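Local atomic coordinates of 361aa long hypothetical D-aminopeptidase (Pyrococcus horikoshii, PDB entry 2DRH), a protein that is of unproven function but probably acts as an aminopeptidase. Residues N19-V24 against E163-G168; V27-V32 against T53-H58; E65-G70 against V282-A287; T94-T99 against L132-N137; V201-L206 against M242-D247. One frame throughout, in Å; residues are numbered along the deposited sequence.

Contact 1 (N19-V24 against E163-G168)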
# COMPACT_ATOMS: atom_id res chain seq x y z
N ASN A 19 -32.35 9.45 6.61
CA ASN A 19 -31.72 8.13 6.61
C ASN A 19 -31.15 7.89 5.22
O ASN A 19 -31.38 6.85 4.59
CB ASN A 19 -32.71 7.03 7.00
CG ASN A 19 -32.01 5.69 7.25
OD1 ASN A 19 -30.87 5.65 7.72
ND2 ASN A 19 -32.70 4.59 6.96
N LYS A 20 -30.41 8.88 4.73
CA LYS A 20 -29.77 8.85 3.43
C LYS A 20 -28.45 9.60 3.55
O LYS A 20 -28.27 10.41 4.47
CB LYS A 20 -30.63 9.53 2.37
CG LYS A 20 -31.90 8.78 1.97
CD LYS A 20 -32.73 9.64 1.03
CE LYS A 20 -34.00 8.94 0.55
NZ LYS A 20 -33.73 7.94 -0.52
N ILE A 21 -27.53 9.34 2.63
CA ILE A 21 -26.23 9.99 2.65
C ILE A 21 -26.35 11.53 2.65
O ILE A 21 -25.47 12.22 3.16
CB ILE A 21 -25.37 9.55 1.45
CG1 ILE A 21 -23.94 10.06 1.62
CG2 ILE A 21 -25.98 10.06 0.14
CD1 ILE A 21 -22.97 9.54 0.57
N THR A 22 -27.44 12.04 2.09
CA THR A 22 -27.67 13.49 2.03
C THR A 22 -28.02 14.11 3.38
O THR A 22 -28.29 15.31 3.47
CB THR A 22 -28.77 13.84 1.03
OG1 THR A 22 -29.92 13.03 1.29
CG2 THR A 22 -28.30 13.61 -0.39
N ASP A 23 -28.04 13.29 4.43
CA ASP A 23 -28.30 13.81 5.76
C ASP A 23 -27.04 14.58 6.13
O ASP A 23 -27.01 15.35 7.09
CB ASP A 23 -28.57 12.69 6.77
CG ASP A 23 -30.01 12.22 6.74
OD1 ASP A 23 -30.90 13.08 6.66
OD2 ASP A 23 -30.25 11.00 6.80
N VAL A 24 -25.98 14.35 5.36
CA VAL A 24 -24.73 15.06 5.55
C VAL A 24 -25.01 16.33 4.74
O VAL A 24 -24.99 16.32 3.51
CB VAL A 24 -23.53 14.29 4.94
CG1 VAL A 24 -22.25 15.09 5.11
CG2 VAL A 24 -23.39 12.94 5.63
N GLU A 163 -31.05 16.71 -2.38
CA GLU A 163 -31.25 16.06 -1.09
C GLU A 163 -32.04 14.75 -1.18
O GLU A 163 -31.60 13.71 -0.69
CB GLU A 163 -31.99 17.01 -0.14
CG GLU A 163 -31.26 18.33 0.17
CD GLU A 163 -30.88 19.11 -1.07
OE1 GLU A 163 -31.72 19.28 -1.98
OE2 GLU A 163 -29.72 19.58 -1.14
N ASP A 164 -33.21 14.83 -1.79
CA ASP A 164 -34.07 13.66 -1.95
C ASP A 164 -33.61 12.93 -3.21
O ASP A 164 -33.26 13.55 -4.21
CB ASP A 164 -35.52 14.12 -2.09
CG ASP A 164 -36.52 12.98 -2.03
OD1 ASP A 164 -36.66 12.34 -0.96
OD2 ASP A 164 -37.18 12.71 -3.06
N PHE A 165 -33.57 11.60 -3.14
CA PHE A 165 -33.17 10.82 -4.30
C PHE A 165 -33.72 9.41 -4.19
O PHE A 165 -33.77 8.84 -3.10
CB PHE A 165 -31.64 10.81 -4.45
CG PHE A 165 -30.92 10.08 -3.36
CD1 PHE A 165 -30.68 8.71 -3.45
CD2 PHE A 165 -30.47 10.76 -2.23
CE1 PHE A 165 -30.00 8.03 -2.45
CE2 PHE A 165 -29.79 10.09 -1.21
CZ PHE A 165 -29.55 8.72 -1.32
N GLU A 166 -34.16 8.87 -5.31
CA GLU A 166 -34.72 7.53 -5.33
C GLU A 166 -33.66 6.46 -5.13
O GLU A 166 -32.48 6.66 -5.43
CB GLU A 166 -35.44 7.28 -6.66
CG GLU A 166 -36.62 8.21 -6.90
CD GLU A 166 -37.39 7.84 -8.15
OE1 GLU A 166 -36.78 7.84 -9.25
OE2 GLU A 166 -38.60 7.55 -8.04
N GLU A 167 -34.09 5.31 -4.61
CA GLU A 167 -33.20 4.19 -4.36
C GLU A 167 -33.73 2.97 -5.11
O GLU A 167 -34.87 2.97 -5.56
CB GLU A 167 -33.10 3.92 -2.86
CG GLU A 167 -32.37 5.05 -2.11
CD GLU A 167 -32.24 4.81 -0.62
OE1 GLU A 167 -31.92 3.67 -0.22
OE2 GLU A 167 -32.45 5.77 0.15
N GLY A 168 -32.90 1.94 -5.25
CA GLY A 168 -33.33 0.75 -5.96
C GLY A 168 -32.75 0.68 -7.36
O GLY A 168 -31.60 1.06 -7.57

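Contact 2 (V27-V32 against T53-H58)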
# COMPACT_ATOMS: atom_id res chain seq x y z
N VAL A 27 -24.38 17.43 0.80
CA VAL A 27 -24.24 16.30 -0.12
C VAL A 27 -25.51 16.16 -0.94
O VAL A 27 -26.62 16.31 -0.43
CB VAL A 27 -23.97 14.98 0.66
CG1 VAL A 27 -23.98 13.78 -0.29
CG2 VAL A 27 -22.63 15.07 1.37
N LYS A 28 -25.35 15.87 -2.23
CA LYS A 28 -26.49 15.72 -3.13
C LYS A 28 -26.31 14.52 -4.07
O LYS A 28 -25.19 14.19 -4.45
CB LYS A 28 -26.69 17.01 -3.92
CG LYS A 28 -27.09 18.20 -3.04
CD LYS A 28 -26.98 19.52 -3.77
CE LYS A 28 -27.91 19.58 -4.97
NZ LYS A 28 -27.61 20.76 -5.83
N VAL A 29 -27.43 13.89 -4.43
CA VAL A 29 -27.42 12.72 -5.32
C VAL A 29 -28.40 12.87 -6.48
O VAL A 29 -29.56 13.24 -6.29
CB VAL A 29 -27.80 11.42 -4.56
CG1 VAL A 29 -27.78 10.24 -5.51
CG2 VAL A 29 -26.84 11.18 -3.41
N GLY A 30 -27.92 12.58 -7.69
CA GLY A 30 -28.76 12.68 -8.87
C GLY A 30 -28.66 11.41 -9.71
O GLY A 30 -27.59 10.79 -9.75
N HIS A 31 -29.75 11.04 -10.37
CA HIS A 31 -29.80 9.84 -11.20
C HIS A 31 -30.26 10.08 -12.64
O HIS A 31 -30.97 11.04 -12.93
CB HIS A 31 -30.78 8.81 -10.64
CG HIS A 31 -30.46 8.31 -9.26
ND1 HIS A 31 -29.25 7.73 -8.94
CD2 HIS A 31 -31.23 8.22 -8.15
CE1 HIS A 31 -29.29 7.29 -7.70
NE2 HIS A 31 -30.48 7.57 -7.20
N VAL A 32 -29.88 9.15 -13.51
CA VAL A 32 -30.29 9.12 -14.90
C VAL A 32 -30.47 7.63 -15.14
O VAL A 32 -29.51 6.85 -15.03
CB VAL A 32 -29.23 9.72 -15.85
CG1 VAL A 32 -29.57 9.36 -17.30
CG2 VAL A 32 -29.21 11.23 -15.70
N THR A 53 -25.16 7.64 -11.86
CA THR A 53 -25.50 8.24 -10.57
C THR A 53 -24.36 9.18 -10.19
O THR A 53 -23.18 8.81 -10.24
CB THR A 53 -25.65 7.17 -9.47
OG1 THR A 53 -26.77 6.33 -9.77
CG2 THR A 53 -25.87 7.84 -8.12
N ALA A 54 -24.72 10.41 -9.81
CA ALA A 54 -23.74 11.41 -9.43
C ALA A 54 -23.86 11.79 -7.95
O ALA A 54 -24.96 11.98 -7.44
CB ALA A 54 -23.92 12.65 -10.30
N ILE A 55 -22.72 11.88 -7.27
CA ILE A 55 -22.70 12.27 -5.87
C ILE A 55 -21.82 13.50 -5.75
O ILE A 55 -20.64 13.47 -6.11
CB ILE A 55 -22.13 11.15 -4.94
CG1 ILE A 55 -22.94 9.86 -5.06
CG2 ILE A 55 -22.17 11.62 -3.48
CD1 ILE A 55 -22.37 8.87 -6.07
N LEU A 56 -22.41 14.59 -5.27
CA LEU A 56 -21.69 15.85 -5.09
C LEU A 56 -21.33 16.00 -3.62
O LEU A 56 -22.21 15.92 -2.75
CB LEU A 56 -22.57 17.03 -5.52
CG LEU A 56 -22.91 17.21 -7.00
CD1 LEU A 56 -23.44 15.91 -7.59
CD2 LEU A 56 -23.93 18.33 -7.14
N PRO A 57 -20.04 16.20 -3.31
CA PRO A 57 -19.59 16.37 -1.93
C PRO A 57 -20.31 17.53 -1.24
O PRO A 57 -20.67 17.44 -0.07
CB PRO A 57 -18.09 16.61 -2.09
CG PRO A 57 -17.76 15.76 -3.28
CD PRO A 57 -18.90 16.08 -4.23
N HIS A 58 -20.48 18.63 -1.98
CA HIS A 58 -21.18 19.81 -1.49
C HIS A 58 -21.86 20.51 -2.66
O HIS A 58 -21.93 19.95 -3.76
CB HIS A 58 -20.24 20.76 -0.72
CG HIS A 58 -19.09 21.27 -1.52
ND1 HIS A 58 -19.24 22.19 -2.54
CD2 HIS A 58 -17.76 21.01 -1.45
CE1 HIS A 58 -18.05 22.47 -3.06
NE2 HIS A 58 -17.14 21.76 -2.41

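Contact 3 (E65-G70 against V282-A287)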
# COMPACT_ATOMS: atom_id res chain seq x y z
N GLU A 65 -12.91 24.13 -4.60
CA GLU A 65 -13.05 23.88 -3.17
C GLU A 65 -13.16 22.38 -2.97
O GLU A 65 -14.25 21.81 -3.00
CB GLU A 65 -14.27 24.61 -2.60
CG GLU A 65 -14.08 26.11 -2.58
CD GLU A 65 -15.08 26.83 -1.70
OE1 GLU A 65 -16.29 26.75 -1.99
OE2 GLU A 65 -14.63 27.48 -0.73
N LYS A 66 -12.00 21.77 -2.77
CA LYS A 66 -11.88 20.32 -2.60
C LYS A 66 -12.22 19.85 -1.18
O LYS A 66 -12.23 20.63 -0.22
CB LYS A 66 -10.44 19.91 -2.93
CG LYS A 66 -9.98 20.28 -4.33
CD LYS A 66 -8.48 20.56 -4.34
CE LYS A 66 -7.83 20.29 -5.68
NZ LYS A 66 -8.48 20.98 -6.83
N VAL A 67 -12.52 18.56 -1.06
CA VAL A 67 -12.82 17.99 0.26
C VAL A 67 -11.76 16.93 0.52
O VAL A 67 -11.27 16.30 -0.42
CB VAL A 67 -14.23 17.34 0.33
CG1 VAL A 67 -15.31 18.39 0.08
CG2 VAL A 67 -14.34 16.20 -0.69
N LEU A 68 -11.38 16.76 1.78
CA LEU A 68 -10.39 15.74 2.12
C LEU A 68 -11.07 14.39 1.94
O LEU A 68 -12.25 14.24 2.23
CB LEU A 68 -9.92 15.93 3.56
CG LEU A 68 -9.16 17.24 3.81
CD1 LEU A 68 -8.71 17.34 5.25
CD2 LEU A 68 -7.95 17.31 2.88
N ALA A 69 -10.33 13.39 1.45
CA ALA A 69 -10.94 12.09 1.22
C ALA A 69 -9.99 10.91 1.34
O ALA A 69 -8.77 11.08 1.34
CB ALA A 69 -11.58 12.08 -0.16
N GLY A 70 -10.58 9.72 1.45
CA GLY A 70 -9.81 8.49 1.57
C GLY A 70 -10.51 7.37 0.81
O GLY A 70 -11.64 7.54 0.36
N VAL A 282 -15.15 4.55 -0.81
CA VAL A 282 -14.58 5.88 -0.90
C VAL A 282 -15.21 6.75 0.19
O VAL A 282 -16.42 6.89 0.27
CB VAL A 282 -14.83 6.51 -2.28
CG1 VAL A 282 -14.36 7.95 -2.29
CG2 VAL A 282 -14.10 5.71 -3.37
N ALA A 283 -14.37 7.33 1.05
CA ALA A 283 -14.86 8.16 2.14
C ALA A 283 -14.33 9.58 2.05
O ALA A 283 -13.17 9.80 1.68
CB ALA A 283 -14.47 7.55 3.47
N PHE A 284 -15.18 10.55 2.38
CA PHE A 284 -14.78 11.95 2.36
C PHE A 284 -15.50 12.74 3.44
O PHE A 284 -16.58 12.34 3.90
CB PHE A 284 -15.07 12.56 0.98
CG PHE A 284 -16.54 12.71 0.65
CD1 PHE A 284 -17.27 13.81 1.11
CD2 PHE A 284 -17.18 11.77 -0.15
CE1 PHE A 284 -18.62 13.97 0.77
CE2 PHE A 284 -18.53 11.91 -0.49
CZ PHE A 284 -19.25 13.02 -0.03
N SER A 285 -14.90 13.84 3.86
CA SER A 285 -15.48 14.69 4.88
C SER A 285 -15.80 16.06 4.29
O SER A 285 -15.10 16.54 3.40
CB SER A 285 -14.51 14.85 6.05
OG SER A 285 -14.98 15.82 6.98
N THR A 286 -16.86 16.68 4.78
CA THR A 286 -17.27 18.00 4.30
C THR A 286 -16.77 19.05 5.28
O THR A 286 -16.95 20.25 5.06
CB THR A 286 -18.80 18.11 4.24
OG1 THR A 286 -19.34 17.84 5.54
CG2 THR A 286 -19.38 17.12 3.24
N ALA A 287 -16.13 18.60 6.35
CA ALA A 287 -15.64 19.50 7.39
C ALA A 287 -14.48 20.43 6.99
O ALA A 287 -14.40 21.56 7.47
CB ALA A 287 -15.25 18.69 8.62
O HOH W 1 -12.68 17.74 4.27

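Contact 4 (T94-T99 against L132-N137)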
# COMPACT_ATOMS: atom_id res chain seq x y z
N THR A 94 -13.97 16.61 -7.82
CA THR A 94 -14.97 16.48 -8.85
C THR A 94 -16.15 15.74 -8.27
O THR A 94 -16.03 15.09 -7.23
CB THR A 94 -14.45 15.63 -10.03
OG1 THR A 94 -14.28 14.27 -9.59
CG2 THR A 94 -13.10 16.17 -10.54
N PRO A 95 -17.32 15.85 -8.91
CA PRO A 95 -18.44 15.10 -8.35
C PRO A 95 -18.09 13.63 -8.58
O PRO A 95 -17.29 13.31 -9.46
CB PRO A 95 -19.64 15.58 -9.17
CG PRO A 95 -19.05 16.08 -10.43
CD PRO A 95 -17.77 16.75 -9.99
N ILE A 96 -18.69 12.74 -7.78
CA ILE A 96 -18.42 11.32 -7.88
C ILE A 96 -19.43 10.66 -8.80
O ILE A 96 -20.63 10.79 -8.60
CB ILE A 96 -18.48 10.67 -6.50
CG1 ILE A 96 -17.64 11.49 -5.52
CG2 ILE A 96 -17.98 9.22 -6.58
CD1 ILE A 96 -17.74 11.03 -4.08
N ILE A 97 -18.93 9.96 -9.80
CA ILE A 97 -19.78 9.32 -10.79
C ILE A 97 -19.71 7.81 -10.76
O ILE A 97 -18.62 7.22 -10.65
CB ILE A 97 -19.40 9.81 -12.23
CG1 ILE A 97 -19.45 11.34 -12.29
CG2 ILE A 97 -20.35 9.21 -13.26
CD1 ILE A 97 -20.85 11.91 -12.12
N LEU A 98 -20.87 7.19 -10.86
CA LEU A 98 -20.99 5.74 -10.87
C LEU A 98 -21.72 5.36 -12.14
O LEU A 98 -22.64 6.07 -12.57
CB LEU A 98 -21.77 5.26 -9.65
CG LEU A 98 -21.33 5.84 -8.29
CD1 LEU A 98 -22.11 5.18 -7.17
CD2 LEU A 98 -19.84 5.63 -8.10
N THR A 99 -21.30 4.26 -12.76
CA THR A 99 -21.94 3.77 -13.98
C THR A 99 -21.51 2.33 -14.23
O THR A 99 -20.96 1.69 -13.34
CB THR A 99 -21.60 4.65 -15.19
OG1 THR A 99 -22.43 4.25 -16.29
CG2 THR A 99 -20.12 4.52 -15.57
N LEU A 132 -13.33 11.42 -10.92
CA LEU A 132 -13.54 10.24 -10.10
C LEU A 132 -14.76 9.46 -10.58
O LEU A 132 -15.89 9.93 -10.49
CB LEU A 132 -13.72 10.65 -8.64
CG LEU A 132 -13.92 9.59 -7.57
CD1 LEU A 132 -12.76 8.57 -7.58
CD2 LEU A 132 -13.99 10.30 -6.22
N VAL A 133 -14.49 8.26 -11.10
CA VAL A 133 -15.52 7.39 -11.64
C VAL A 133 -15.33 5.96 -11.14
O VAL A 133 -14.22 5.42 -11.19
CB VAL A 133 -15.45 7.37 -13.18
CG1 VAL A 133 -16.58 6.53 -13.75
CG2 VAL A 133 -15.50 8.80 -13.72
N LEU A 134 -16.42 5.35 -10.67
CA LEU A 134 -16.38 3.97 -10.19
C LEU A 134 -17.51 3.18 -10.86
O LEU A 134 -18.42 3.76 -11.45
CB LEU A 134 -16.51 3.92 -8.67
CG LEU A 134 -15.27 4.47 -7.95
CD1 LEU A 134 -15.50 5.93 -7.59
CD2 LEU A 134 -14.97 3.66 -6.70
N GLU A 135 -17.46 1.85 -10.77
CA GLU A 135 -18.46 1.07 -11.46
C GLU A 135 -18.74 -0.33 -10.98
O GLU A 135 -18.05 -0.87 -10.12
CB GLU A 135 -18.07 0.98 -12.93
CG GLU A 135 -16.62 0.52 -13.15
CD GLU A 135 -16.31 -0.84 -12.53
OE1 GLU A 135 -17.04 -1.81 -12.80
OE2 GLU A 135 -15.32 -0.93 -11.77
N CYS A 136 -19.77 -0.91 -11.60
CA CYS A 136 -20.20 -2.29 -11.36
C CYS A 136 -20.65 -2.84 -12.73
O CYS A 136 -21.07 -2.09 -13.60
CB CYS A 136 -21.33 -2.33 -10.33
SG CYS A 136 -20.73 -2.11 -8.62
N ASN A 137 -20.55 -4.15 -12.91
CA ASN A 137 -20.91 -4.79 -14.19
C ASN A 137 -22.39 -5.19 -14.21
O ASN A 137 -22.80 -6.05 -13.45
CB ASN A 137 -20.02 -6.03 -14.39
CG ASN A 137 -20.12 -6.61 -15.79
OD1 ASN A 137 -21.14 -6.50 -16.45
ND2 ASN A 137 -19.05 -7.24 -16.23

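Contact 5 (V201-L206 against M242-D247)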
# COMPACT_ATOMS: atom_id res chain seq x y z
N VAL A 201 -22.91 10.27 9.75
CA VAL A 201 -22.19 9.39 8.84
C VAL A 201 -23.22 8.83 7.87
O VAL A 201 -24.11 8.08 8.28
CB VAL A 201 -21.52 8.21 9.57
CG1 VAL A 201 -20.96 7.22 8.53
CG2 VAL A 201 -20.40 8.72 10.47
N GLY A 202 -23.10 9.20 6.60
CA GLY A 202 -24.04 8.70 5.61
C GLY A 202 -23.40 7.73 4.63
O GLY A 202 -22.19 7.74 4.41
N ALA A 203 -24.22 6.88 4.02
CA ALA A 203 -23.70 5.91 3.07
C ALA A 203 -24.61 5.67 1.88
O ALA A 203 -25.83 5.60 2.02
CB ALA A 203 -23.43 4.58 3.76
N LEU A 204 -24.01 5.56 0.71
CA LEU A 204 -24.73 5.27 -0.52
C LEU A 204 -23.97 4.11 -1.15
O LEU A 204 -22.75 4.16 -1.34
CB LEU A 204 -24.73 6.48 -1.46
CG LEU A 204 -25.44 6.25 -2.80
CD1 LEU A 204 -25.84 7.57 -3.40
CD2 LEU A 204 -24.54 5.48 -3.77
N VAL A 205 -24.69 3.04 -1.47
CA VAL A 205 -24.04 1.89 -2.07
C VAL A 205 -24.66 1.50 -3.40
O VAL A 205 -25.84 1.75 -3.64
CB VAL A 205 -24.09 0.66 -1.14
CG1 VAL A 205 -23.48 1.01 0.22
CG2 VAL A 205 -25.52 0.18 -0.99
N LEU A 206 -23.84 0.89 -4.24
CA LEU A 206 -24.27 0.39 -5.54
C LEU A 206 -23.97 -1.09 -5.37
O LEU A 206 -22.82 -1.50 -5.47
CB LEU A 206 -23.41 0.99 -6.67
CG LEU A 206 -23.65 0.45 -8.08
CD1 LEU A 206 -25.10 0.66 -8.47
CD2 LEU A 206 -22.72 1.15 -9.07
N MET A 242 -18.96 1.50 -2.35
CA MET A 242 -19.50 2.10 -1.14
C MET A 242 -18.98 3.52 -1.01
O MET A 242 -17.78 3.75 -0.99
CB MET A 242 -19.11 1.26 0.09
CG MET A 242 -19.83 -0.07 0.15
SD MET A 242 -18.85 -1.42 0.84
CE MET A 242 -17.89 -1.84 -0.62
N ILE A 243 -19.90 4.47 -0.96
CA ILE A 243 -19.52 5.87 -0.84
C ILE A 243 -19.90 6.35 0.55
O ILE A 243 -21.07 6.34 0.93
CB ILE A 243 -20.24 6.74 -1.89
CG1 ILE A 243 -19.93 6.22 -3.30
CG2 ILE A 243 -19.78 8.20 -1.77
CD1 ILE A 243 -18.46 6.23 -3.66
N ILE A 244 -18.90 6.77 1.31
CA ILE A 244 -19.13 7.24 2.66
C ILE A 244 -18.92 8.74 2.77
O ILE A 244 -17.95 9.29 2.24
CB ILE A 244 -18.18 6.56 3.67
CG1 ILE A 244 -18.12 5.05 3.41
CG2 ILE A 244 -18.65 6.85 5.09
CD1 ILE A 244 -19.45 4.35 3.46
N ALA A 245 -19.84 9.40 3.47
CA ALA A 245 -19.74 10.84 3.68
C ALA A 245 -19.94 11.12 5.17
O ALA A 245 -20.70 10.42 5.84
CB ALA A 245 -20.80 11.58 2.86
N THR A 246 -19.26 12.14 5.67
CA THR A 246 -19.37 12.53 7.07
C THR A 246 -19.05 14.00 7.24
O THR A 246 -18.32 14.58 6.43
CB THR A 246 -18.42 11.72 7.99
OG1 THR A 246 -18.62 12.12 9.35
CG2 THR A 246 -16.96 11.96 7.61
N ASP A 247 -19.59 14.61 8.29
CA ASP A 247 -19.33 16.01 8.57
C ASP A 247 -18.31 16.12 9.71
O ASP A 247 -18.06 17.20 10.24
CB ASP A 247 -20.64 16.73 8.92
CG ASP A 247 -21.31 16.18 10.18
OD1 ASP A 247 -21.05 15.02 10.55
OD2 ASP A 247 -22.13 16.91 10.78

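Contact 1 (N19-V24 against E163-G168)
Lys20 reaches across to Phe165 and Glu167 in loop-to-loop packing beside the two sheets of the S58 peptidase fold, joining the loop around the 3-10 turn 21-23 to the loop after helix 151-160. Lys20 CB meets Phe165 CE2 at 3.7 Å, CG lies near Phe165 CE2 and Glu167 OE2, and CD makes an off-centre CH-pi contact with the ring. CE lies between Glu167 OE2 (3.6 Å) and Phe165 O (3.7 Å). A bend at the last torsion (chi4 -78°) brings NZ over the ring centre, 4.2 Å from the Phe165 centroid, in a cation-pi contact. NZ also donates to Phe165 O at 2.7 Å, nearly along the C=O axis, and forms a salt bridge with Glu167, its 2.6 Å hydrogen bond to OE2 using the anti lone pair. Lys2 pairs with the same oxygen, and two lysines there would probably help keep the carboxylate ionised. In place of Lys20, a methionine would probably leave Phe165 O and Glu167 without this charged donor and the ring without its cation. Ile21 CG2 adds an oblique contact to Phe165 CE2. Beside the phenyl edge, Thr22 OG1 donates to Glu163 O at 2.7 Å, tilted 17° from the carbonyl plane.

Contact 2 (V27-V32 against T53-H58)
With CG of His31 turned beside its backbone N (chi1 -61°) and OG1 of Thr53 likewise (chi1 -65°), the two side chains lie alongside each other on one face of an antiparallel beta hairpin, formed by strands 28-36 and 48-56. His31 ND1 and Thr53 OG1 are hydrogen-bonded at 3.0 Å, with the hydroxyl at the ring edge; either atom could donate. Each group is also held from outside the pair: His31 NE2 bonds to Glu166 O, and Thr53 OG1 to the backbone N of Ala172. An alanine in place of His31 would probably leave Glu166 O without its imidazole mate and uncover the side of Thr53.

The strand axes run at 165°, and the ladder gives the register. Lys28 with Leu56 and Gly30 with Ala54 are hydrogen-bonded pairs; Leu56 N to Lys28 O and Ala54 N to Gly30 O both measure 2.9 Å. Val29 with Ile55 and His31 with Thr53 are non-hydrogen-bonded pairs. On their face, Val29 CG1 touches Thr53 CG2 at 4.0 Å, and Leu204 of the other sheet packs against both Val29 and Ile55. Beyond the ladder Val27 continues the apolar row through CG1, which meets Ile55 CG2 at 4.3 Å, while its other methyl, CG2, lies 3.4 Å from Pro57 O.

Contact 3 (E65-G70 against V282-A287)
Ala69 and Phe284 face each other where strands 65-73 and 278-285 run antiparallel, their axes at 152° and their CA atoms only 4.0 Å apart in a non-hydrogen-bonded pair. Next to it, Gly70 and Ala283 form a hydrogen-bonded pair. Gly70 N donates to Ala283 O at 2.6 Å and Ala283 N returns a bond to Gly70 O, this donor standing 38° out of the carbonyl plane. Ser285 N reaches Leu68 O at 3.1 Å, but beyond this the strands diverge and a water fills in: it accepts from Leu68 N and donates to Ser285 O at 2.8 Å.

Side chains meet on the face of Ala69 and Phe284. The Ala69 methyl CB packs on Phe284 CB at 3.7 Å, while Val67 CG2 approaches the same CB at 4.1 Å and the ring obliquely. With CG set between the backbone N and the carbonyl carbon (chi1 69°), the Phe284 ring leads away from segment 65-70, and it packs on Pro57 and on Ile243 and Ala245 of strand 240-246. Ser285 OG accepts from Ala287 N in an ST turn and also bonds to Ala248 O, where the chain turns a corner at Thr286 and Ala287. This is an antiparallel pair of a mixed sheet, parted at one end and bridged there by water.

Contact 4 (T94-T99 against L132-N137)
Ile96 and Leu132 run alongside each other in the apolar part of this contact: Ile96 CG1 meets Leu132 CD2 at 3.9 Å. Leu132 gets there with CG opposite its backbone N (chi1 -178°), which carries CD2 against both CG1 and CG2 of the isoleucine. Next along the same face, Leu98 CD2 rests on Leu134 CB at 3.8 Å. On the reverse face Ile97 CB and Val133 CG2 are farther apart, at 4.3 Å, and helices 104-118 and 151-160 cover that side, touching Val133 and Ile97 respectively.

Among the backbone bonds, Leu134 N to Ile97 O is the shortest at 2.9 Å; Ile97 N donates to Leu132 O and Thr99 N to Leu134 O. Toward the ends the grip slackens: Leu132 N finds the hydroxyl Thr94 OG1 at 3.3 Å with a bent angle of 139°, and the Cys136 N bond to Thr99 O is weak. Glu135 CB still sits 3.0 Å from Thr99 O, but its carboxylate turns away to Thr101, Ser78 and Lys79 N. At the partly exposed end, Asn137 packs on Ser128 of a second subunit. Two strands with axes 25° apart, linked through helix 104-118, form the parallel pair of a beta-alpha-beta unit.

Contact 5 (V201-L206 against M242-D247)
Val201 to Val205 pair with Thr246 to Met242 as neighbouring antiparallel strands of the mixed sheet, the strand axes at 159° and 4.7 Å apart at their closest.

Backbone hydrogen bonds come first. Gly202 and Ala245 bond reciprocally, with Gly202 N to Ala245 O at 2.8 Å. Leu204 and Ile243 do the same, Ile243 N donating to Leu204 O at 2.9 Å. Weaker CA-H...O contacts fill the intervals, among them Ala203 CA to Ile243 O at 3.4 Å.

The polar side chain of Thr246 spends its OG1 on Thr200 O and Ala248 N, and meets Val201 CG2 only by packing.

Apolar contacts follow on the face carrying Val201, Ala203, Val205, Met242, Ile244 and Thr246. Ile244 spans two neighbours: its branch CG2 meets Val201 CG1 at 4.2 Å, and its far methyl CD1, swung round by a chi2 of -57°, reaches Ala203 CB at 4.0 Å. This face lies under helix 309-328, which touches Val201, Ala203 and Ile244, and helix 252-268, which touches Met242 and Ile244. On the reverse face, Ala245 packs against Ile21. At the end of the pairing away from Thr246, Val205 CG1 crosses to Met242 CG at 3.8 Å.

From the N terminus, segment 19-24 opens contact 1, whose long loop closes only at 163-168 and has contacts 2 and 4 nested inside it. Contact 2 closes first, as a hairpin; contact 4 follows in series and joins the same sheet, where strands 48-56 and 96-100 are neighbours. Contact 3 opens between them at 65-70 and closes last, at 282-287, so it crosses contact 1 and encloses contacts 4 and 5. Contact 5 shares the second sheet with contact 3 through strands 240-246 and 278-285. Leu98 packing on Leu204, and Phe284 on Ile96, join the two sheets face to face, while Val24 of contact 1 packs on Thr286 of contact 3.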